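Local coordinates for protein cystathionine gamma-synthase (PDB 6LD7) that probably makes cystathionine for methionine biosynthesis, as a pyridoxal 5'-phosphate-dependent enzyme of the trans-sulfuration family, at residues N92-A97 with G220-R225; T165-V170 with A191-L196. The protein carries 1 engineered substitution. All coordinates share one frame; numbering follows the deposited sequence.

Contact 1: N92-A97 with G220-R225; sequences NLVLNA and GAVVAR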
ATOM      1  N   ASN C  92     -10.421   8.638 -23.474  1.00 27.81           N
ATOM      2  CA  ASN C  92      -9.491   8.136 -24.508  1.00 24.82           C
ATOM      3  C   ASN C  92      -9.930   6.741 -24.983  1.00 25.01           C
ATOM      4  O   ASN C  92     -10.020   6.502 -26.233  1.00 24.84           O
ATOM      5  CB  ASN C  92      -8.069   8.184 -23.940  1.00 27.74           C
ATOM      6  CG  ASN C  92      -7.019   7.740 -24.946  1.00 32.01           C
ATOM      7  OD1 ASN C  92      -7.312   7.881 -26.085  1.00 39.03           O
ATOM      8  ND2 ASN C  92      -5.758   7.579 -24.564  1.00 34.98           N
ATOM      9  N   LEU C  93     -10.180   5.816 -24.047  1.00 25.33           N
ATOM     10  CA  LEU C  93     -10.629   4.460 -24.409  1.00 25.36           C
ATOM     11  C   LEU C  93     -11.891   4.480 -25.304  1.00 27.93           C
ATOM     12  O   LEU C  93     -11.941   3.836 -26.390  1.00 25.02           O
ATOM     13  CB  LEU C  93     -10.870   3.743 -23.095  1.00 25.31           C
ATOM     14  CG  LEU C  93     -11.488   2.361 -23.292  1.00 27.83           C
ATOM     15  CD1 LEU C  93     -10.626   1.484 -24.167  1.00 28.14           C
ATOM     16  CD2 LEU C  93     -11.768   1.715 -21.972  1.00 26.51           C
ATOM     17  N   VAL C  94     -12.917   5.236 -24.934  1.00 26.90           N
ATOM     18  CA  VAL C  94     -14.155   5.291 -25.748  1.00 27.39           C
ATOM     19  C   VAL C  94     -13.859   5.843 -27.146  1.00 26.09           C
ATOM     20  O   VAL C  94     -14.374   5.280 -28.065  1.00 27.12           O
ATOM     21  CB  VAL C  94     -15.209   6.151 -25.079  1.00 26.96           C
ATOM     22  CG1 VAL C  94     -16.396   6.333 -25.997  1.00 29.33           C
ATOM     23  CG2 VAL C  94     -15.578   5.581 -23.706  1.00 28.12           C
ATOM     24  N   LEU C  95     -13.131   6.937 -27.259  1.00 26.09           N
ATOM     25  CA  LEU C  95     -12.760   7.518 -28.569  1.00 29.68           C
ATOM     26  C   LEU C  95     -12.118   6.470 -29.473  1.00 29.85           C
ATOM     27  O   LEU C  95     -12.474   6.444 -30.656  1.00 29.94           O
ATOM     28  CB  LEU C  95     -11.817   8.693 -28.408  1.00 28.05           C
ATOM     29  CG  LEU C  95     -12.361   9.860 -27.582  1.00 28.95           C
ATOM     30  CD1 LEU C  95     -11.236  10.911 -27.439  1.00 30.76           C
ATOM     31  CD2 LEU C  95     -13.596  10.459 -28.214  1.00 30.04           C
ATOM     32  N   ASN C  96     -11.212   5.656 -28.941  1.00 28.59           N
ATOM     33  CA  ASN C  96     -10.516   4.625 -29.728  1.00 29.19           C
ATOM     34  C   ASN C  96     -11.436   3.429 -29.970  1.00 30.67           C
ATOM     35  O   ASN C  96     -11.361   2.826 -31.035  1.00 29.72           O
ATOM     36  CB  ASN C  96      -9.264   4.154 -29.000  1.00 31.88           C
ATOM     37  CG  ASN C  96      -8.110   5.110 -29.170  1.00 31.49           C
ATOM     38  OD1 ASN C  96      -7.381   5.020 -30.164  1.00 37.81           O
ATOM     39  ND2 ASN C  96      -7.903   5.981 -28.188  1.00 27.70           N
ATOM     40  N   ALA C  97     -12.308   3.033 -29.068  1.00 26.44           N
ATOM     41  CA  ALA C  97     -13.137   1.856 -29.353  1.00 29.21           C
ATOM     42  C   ALA C  97     -14.235   2.218 -30.351  1.00 31.65           C
ATOM     43  O   ALA C  97     -14.733   1.354 -31.077  1.00 31.92           O
ATOM     44  CB  ALA C  97     -13.775   1.317 -28.118  1.00 27.81           C
ATOM     45  N   GLY C 220     -10.352   6.040 -13.715  1.00 23.77           N
ATOM     46  CA  GLY C 220     -11.546   6.116 -14.531  1.00 22.80           C
ATOM     47  C   GLY C 220     -12.226   4.792 -14.647  1.00 22.22           C
ATOM     48  O   GLY C 220     -11.660   3.760 -14.230  1.00 23.09           O
ATOM     49  N   ALA C 221     -13.409   4.823 -15.238  1.00 22.36           N
ATOM     50  CA  ALA C 221     -14.234   3.648 -15.495  1.00 24.50           C
ATOM     51  C   ALA C 221     -15.154   3.926 -16.685  1.00 25.27           C
ATOM     52  O   ALA C 221     -15.582   5.079 -16.891  1.00 24.88           O
ATOM     53  CB  ALA C 221     -14.960   3.376 -14.192  1.00 24.77           C
ATOM     54  N   VAL C 222     -15.410   2.891 -17.452  1.00 24.98           N
ATOM     55  CA  VAL C 222     -16.408   2.893 -18.494  1.00 26.05           C
ATOM     56  C   VAL C 222     -17.246   1.660 -18.293  1.00 25.12           C
ATOM     57  O   VAL C 222     -16.700   0.550 -18.157  1.00 23.71           O
ATOM     58  CB  VAL C 222     -15.786   2.822 -19.903  1.00 29.16           C
ATOM     59  CG1 VAL C 222     -16.851   3.105 -20.922  1.00 28.84           C
ATOM     60  CG2 VAL C 222     -14.708   3.790 -20.027  1.00 30.61           C
ATOM     61  N   VAL C 223     -18.536   1.870 -18.346  1.00 25.54           N
ATOM     62  CA  VAL C 223     -19.530   0.811 -18.267  1.00 24.99           C
ATOM     63  C   VAL C 223     -20.344   0.862 -19.563  1.00 26.81           C
ATOM     64  O   VAL C 223     -20.873   1.908 -19.947  1.00 28.53           O
ATOM     65  CB  VAL C 223     -20.383   0.962 -16.991  1.00 27.69           C
ATOM     66  CG1 VAL C 223     -21.498  -0.056 -16.990  1.00 25.56           C
ATOM     67  CG2 VAL C 223     -19.558   0.797 -15.707  1.00 28.13           C
ATOM     68  N   ALA C 224     -20.430  -0.276 -20.218  1.00 25.88           N
ATOM     69  CA  ALA C 224     -21.245  -0.469 -21.417  1.00 27.56           C
ATOM     70  C   ALA C 224     -22.545  -1.168 -21.054  1.00 26.95           C
ATOM     71  O   ALA C 224     -22.508  -2.122 -20.264  1.00 25.35           O
ATOM     72  CB  ALA C 224     -20.519  -1.227 -22.473  1.00 27.54           C
ATOM     73  N   ARG C 225     -23.622  -0.739 -21.698  1.00 27.83           N
ATOM     74  CA  ARG C 225     -24.942  -1.394 -21.559  1.00 32.10           C
ATOM     75  C   ARG C 225     -24.809  -2.786 -22.155  1.00 30.79           C
ATOM     76  O   ARG C 225     -25.249  -3.704 -21.545  1.00 31.31           O
ATOM     77  CB  ARG C 225     -26.015  -0.570 -22.306  1.00 35.38           C
ATOM     78  CG  ARG C 225     -27.478  -0.944 -22.047  1.00 43.87           C
ATOM     79  CD  ARG C 225     -28.482   0.131 -22.666  1.00 53.82           C
ATOM     80  NE  ARG C 225     -28.715  -0.351 -24.073  1.00 63.58           N
ATOM     81  CZ  ARG C 225     -28.499   0.249 -25.285  1.00 64.43           C
ATOM     82  NH1 ARG C 225     -28.172   1.516 -25.491  1.00 59.57           N
ATOM     83  NH2 ARG C 225     -28.722  -0.470 -26.364  1.00 82.82           N
TER
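V222 presses its two methyl groups against the side chains of L93 and V94, and these three residues make up the whole contact. The closest approach is V94 CG2 to V222 CG1, 3.9 Å, with V222 CG2 at 4.2 Å from the same V94 methyl. V222 CG2 also meets the end of the leucine, at 4.1 Å from L93 CD2, so this one methyl touches both helix residues. The torsion of V222 (chi1 -169°) sets CG1 anti to the backbone N and leaves CG2 beside that N, which spreads the two methyls before the helix. The backbones stay well apart, V94 CA and V222 CA being 8.0 Å from each other.

Around these three residues, L202 of the adjoining strand touches both valines, while W236 and L242 pack on L93. The helix turn is held by N92 O, which accepts from N96 N (3.1 Å) and from N96 ND2 (2.9 Å); the amide donor stands 49° above the carbonyl plane. N96 O in turn receives a hydrogen bond from K125 NZ of the second subunit, tying this helix to the interface.

Between the helix and the strand the chemistry is wholly aliphatic: methyls at van der Waals distance join helix 87-98 to the antiparallel strand of the large-domain sheet, implying apolar packing held by dispersion and burial, with no directional bond to fix the methyls' rotation.

Contact 2: T165-V170 with A191-L196; sequences TDLRFV and ALQKPL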
ATOM      1  N   THR C 165     -28.748  18.468 -18.876  1.00 25.50           N
ATOM      2  CA  THR C 165     -29.152  17.947 -20.172  1.00 26.61           C
ATOM      3  C   THR C 165     -30.187  16.875 -19.929  1.00 28.29           C
ATOM      4  O   THR C 165     -29.994  15.984 -19.040  1.00 27.76           O
ATOM      5  CB  THR C 165     -27.963  17.314 -20.891  1.00 28.43           C
ATOM      6  OG1 THR C 165     -26.939  18.304 -20.973  1.00 26.36           O
ATOM      7  CG2 THR C 165     -28.335  16.772 -22.237  1.00 30.12           C
ATOM      8  N   ASP C 166     -31.189  16.874 -20.793  1.00 29.51           N
ATOM      9  CA  ASP C 166     -32.329  15.939 -20.685  1.00 30.17           C
ATOM     10  C   ASP C 166     -31.930  14.636 -21.327  1.00 28.23           C
ATOM     11  O   ASP C 166     -31.837  14.524 -22.572  1.00 28.89           O
ATOM     12  CB  ASP C 166     -33.566  16.628 -21.251  1.00 33.74           C
ATOM     13  CG  ASP C 166     -34.810  15.761 -21.280  1.00 35.57           C
ATOM     14  OD1 ASP C 166     -34.716  14.470 -21.129  1.00 30.91           O
ATOM     15  OD2 ASP C 166     -35.860  16.399 -21.427  1.00 39.11           O
ATOM     16  N   LEU C 167     -31.612  13.657 -20.505  1.00 30.14           N
ATOM     17  CA  LEU C 167     -31.072  12.374 -21.009  1.00 28.90           C
ATOM     18  C   LEU C 167     -32.050  11.741 -21.988  1.00 29.54           C
ATOM     19  O   LEU C 167     -31.613  11.253 -23.074  1.00 28.65           O
ATOM     20  CB  LEU C 167     -30.771  11.434 -19.830  1.00 27.85           C
ATOM     21  CG  LEU C 167     -29.597  11.880 -18.946  1.00 30.11           C
ATOM     22  CD1 LEU C 167     -29.434  10.962 -17.761  1.00 33.32           C
ATOM     23  CD2 LEU C 167     -28.309  11.904 -19.759  1.00 30.14           C
ATOM     24  N   ARG C 168     -33.288  11.551 -21.575  1.00 30.85           N
ATOM     25  CA  ARG C 168     -34.265  10.797 -22.418  1.00 33.24           C
ATOM     26  C   ARG C 168     -34.394  11.530 -23.774  1.00 31.80           C
ATOM     27  O   ARG C 168     -34.391  10.887 -24.812  1.00 34.01           O
ATOM     28  CB  ARG C 168     -35.673  10.684 -21.759  1.00 36.10           C
ATOM     29  CG  ARG C 168     -36.475   9.563 -22.410  1.00 41.24           C
ATOM     30  CD  ARG C 168     -37.829   9.286 -21.817  1.00 53.18           C
ATOM     31  NE  ARG C 168     -37.816   8.529 -20.583  1.00 58.94           N
ATOM     32  CZ  ARG C 168     -37.848   9.022 -19.330  1.00 60.11           C
ATOM     33  NH1 ARG C 168     -37.871  10.321 -19.060  1.00 64.95           N
ATOM     34  NH2 ARG C 168     -37.768   8.174 -18.322  1.00 66.52           N
ATOM     35  N   PHE C 169     -34.545  12.840 -23.761  1.00 30.26           N
ATOM     36  CA  PHE C 169     -34.687  13.639 -25.012  1.00 30.87           C
ATOM     37  C   PHE C 169     -33.465  13.380 -25.907  1.00 29.98           C
ATOM     38  O   PHE C 169     -33.583  13.006 -27.143  1.00 25.66           O
ATOM     39  CB  PHE C 169     -34.858  15.136 -24.668  1.00 30.48           C
ATOM     40  CG  PHE C 169     -34.745  16.059 -25.859  1.00 32.19           C
ATOM     41  CD1 PHE C 169     -35.666  15.994 -26.891  1.00 33.89           C
ATOM     42  CD2 PHE C 169     -33.769  17.043 -25.906  1.00 32.79           C
ATOM     43  CE1 PHE C 169     -35.531  16.815 -28.016  1.00 37.03           C
ATOM     44  CE2 PHE C 169     -33.643  17.874 -27.006  1.00 38.36           C
ATOM     45  CZ  PHE C 169     -34.513  17.752 -28.076  1.00 37.74           C
ATOM     46  N   VAL C 170     -32.260  13.586 -25.344  1.00 30.16           N
ATOM     47  CA  VAL C 170     -31.042  13.530 -26.210  1.00 29.09           C
ATOM     48  C   VAL C 170     -30.839  12.122 -26.729  1.00 30.54           C
ATOM     49  O   VAL C 170     -30.585  11.962 -27.958  1.00 27.37           O
ATOM     50  CB  VAL C 170     -29.796  14.072 -25.512  1.00 29.09           C
ATOM     51  CG1 VAL C 170     -28.542  13.873 -26.354  1.00 31.50           C
ATOM     52  CG2 VAL C 170     -30.009  15.525 -25.225  1.00 28.76           C
ATOM     53  N   ALA C 191     -24.803   6.515  -7.808  1.00 27.71           N
ATOM     54  CA  ALA C 191     -25.826   6.505  -6.743  1.00 27.13           C
ATOM     55  C   ALA C 191     -26.905   7.555  -7.062  1.00 29.43           C
ATOM     56  O   ALA C 191     -27.938   7.475  -6.462  1.00 31.30           O
ATOM     57  CB  ALA C 191     -25.172   6.846  -5.424  1.00 29.93           C
ATOM     58  N   LEU C 192     -26.603   8.620  -7.798  1.00 27.23           N
ATOM     59  CA  LEU C 192     -27.542   9.767  -8.015  1.00 28.01           C
ATOM     60  C   LEU C 192     -28.117   9.856  -9.444  1.00 28.14           C
ATOM     61  O   LEU C 192     -29.105  10.551  -9.644  1.00 27.19           O
ATOM     62  CB  LEU C 192     -26.818  11.052  -7.600  1.00 27.35           C
ATOM     63  CG  LEU C 192     -26.544  11.189  -6.119  1.00 27.33           C
ATOM     64  CD1 LEU C 192     -25.924  12.536  -5.773  1.00 26.64           C
ATOM     65  CD2 LEU C 192     -27.812  10.902  -5.309  1.00 29.87           C
ATOM     66  N   GLN C 193     -27.587   9.100 -10.396  1.00 27.72           N
ATOM     67  CA  GLN C 193     -28.015   9.190 -11.804  1.00 27.89           C
ATOM     68  C   GLN C 193     -27.517   7.938 -12.486  1.00 26.03           C
ATOM     69  O   GLN C 193     -26.259   7.585 -12.349  1.00 24.44           O
ATOM     70  CB  GLN C 193     -27.505  10.492 -12.476  1.00 25.85           C
ATOM     71  CG  GLN C 193     -27.976  10.686 -13.889  1.00 25.84           C
ATOM     72  CD  GLN C 193     -27.459  11.991 -14.441  1.00 28.34           C
ATOM     73  OE1 GLN C 193     -26.240  12.135 -14.845  1.00 29.66           O
ATOM     74  NE2 GLN C 193     -28.378  12.944 -14.524  1.00 20.61           N
ATOM     75  N   LYS C 194     -28.409   7.363 -13.253  1.00 25.46           N
ATOM     76  CA  LYS C 194     -28.178   6.120 -14.013  1.00 28.03           C
ATOM     77  C   LYS C 194     -28.510   6.306 -15.485  1.00 29.00           C
ATOM     78  O   LYS C 194     -29.575   5.902 -15.979  1.00 29.47           O
ATOM     79  CB  LYS C 194     -28.988   5.001 -13.395  1.00 29.42           C
ATOM     80  CG  LYS C 194     -28.526   4.589 -12.002  1.00 35.44           C
ATOM     81  CD  LYS C 194     -29.373   3.460 -11.380  1.00 35.64           C
ATOM     82  CE  LYS C 194     -29.303   2.237 -12.279  1.00 38.94           C
ATOM     83  NZ  LYS C 194     -29.884   1.059 -11.594  1.00 42.89           N
ATOM     84  N   PRO C 195     -27.543   6.830 -16.260  1.00 29.03           N
ATOM     85  CA  PRO C 195     -27.780   7.129 -17.663  1.00 28.94           C
ATOM     86  C   PRO C 195     -28.150   5.912 -18.517  1.00 30.64           C
ATOM     87  O   PRO C 195     -28.922   6.063 -19.520  1.00 30.66           O
ATOM     88  CB  PRO C 195     -26.498   7.808 -18.118  1.00 28.54           C
ATOM     89  CG  PRO C 195     -25.931   8.351 -16.849  1.00 28.53           C
ATOM     90  CD  PRO C 195     -26.233   7.288 -15.803  1.00 28.57           C
ATOM     91  N   LEU C 196     -27.721   4.728 -18.119  1.00 28.09           N
ATOM     92  CA  LEU C 196     -28.041   3.502 -18.914  1.00 30.31           C
ATOM     93  C   LEU C 196     -29.512   3.193 -18.738  1.00 29.93           C
ATOM     94  O   LEU C 196     -29.995   2.540 -19.603  1.00 31.66           O
ATOM     95  CB  LEU C 196     -27.198   2.279 -18.549  1.00 31.54           C
ATOM     96  CG  LEU C 196     -25.662   2.452 -18.577  1.00 34.24           C
ATOM     97  CD1 LEU C 196     -24.918   1.149 -18.215  1.00 35.65           C
ATOM     98  CD2 LEU C 196     -25.161   2.931 -19.917  1.00 31.60           C
TER
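L167 reaches across to Q193 and P195 through a single methyl, CD1. From CB the chain turns to place CG anti to the carbonyl carbon (chi1 -69°), then runs on extended, with CD1 anti to CA (chi2 176°), which carries this branch toward the 191-196 segment. At its tip, CD1 lies 4.0 Å from Q193 CD and 4.1 Å from Q193 CG, meeting the extended glutamine chain, which comes the other way across the contact. The same methyl is 4.2 Å from P195 CA and 4.3 Å from P195 CB, so it sits in the corner that the glutamine and the proline form. L167 and P195 are also the closest backbone positions, their CA atoms 7.0 Å apart.

The backbone at L167 is held by bonds around the helix N-terminus. D166 is the N-cap: its OD1 accepts from F169 N at 3.1 Å, a nearly straight bond (174° at the hydrogen) although the donor comes from above the carboxylate plane. Q303 of helix 297-303 supports the same end, accepting from L167 N and donating to T165 O.

Helix 167-176 thus sets its first residue, L167, against the loop that leads from strand 180-184 to strand 202-206. I154 of strand 151-155 and F198 further along that loop also touch L167, and helix 297-303 adjoins the contact through Q303, which packs on Q193.

Overall arrangement
Contacts 1 and 2 are both buried, with centres about 17 Å apart. Contact 1 includes a strand of the seven-stranded mixed sheet, the arrangement of fold-type I pyridoxal phosphate enzymes, whereas contact 2 lies in the helix and loop beside it. Contact 1 joins a helix to a strand by methyls alone; contact 2 joins a helix start to a connecting loop and mixes a leucine tip with proline and the carbon chain of a glutamine. In contact 1 the second subunit also reaches the helix segment, through residues other than the touching ones; no other chain touches the segments of contact 2. Their segments touch where V223 CG1 lies 3.8 Å from L196 CD1, linking strand 220-224 to the loop.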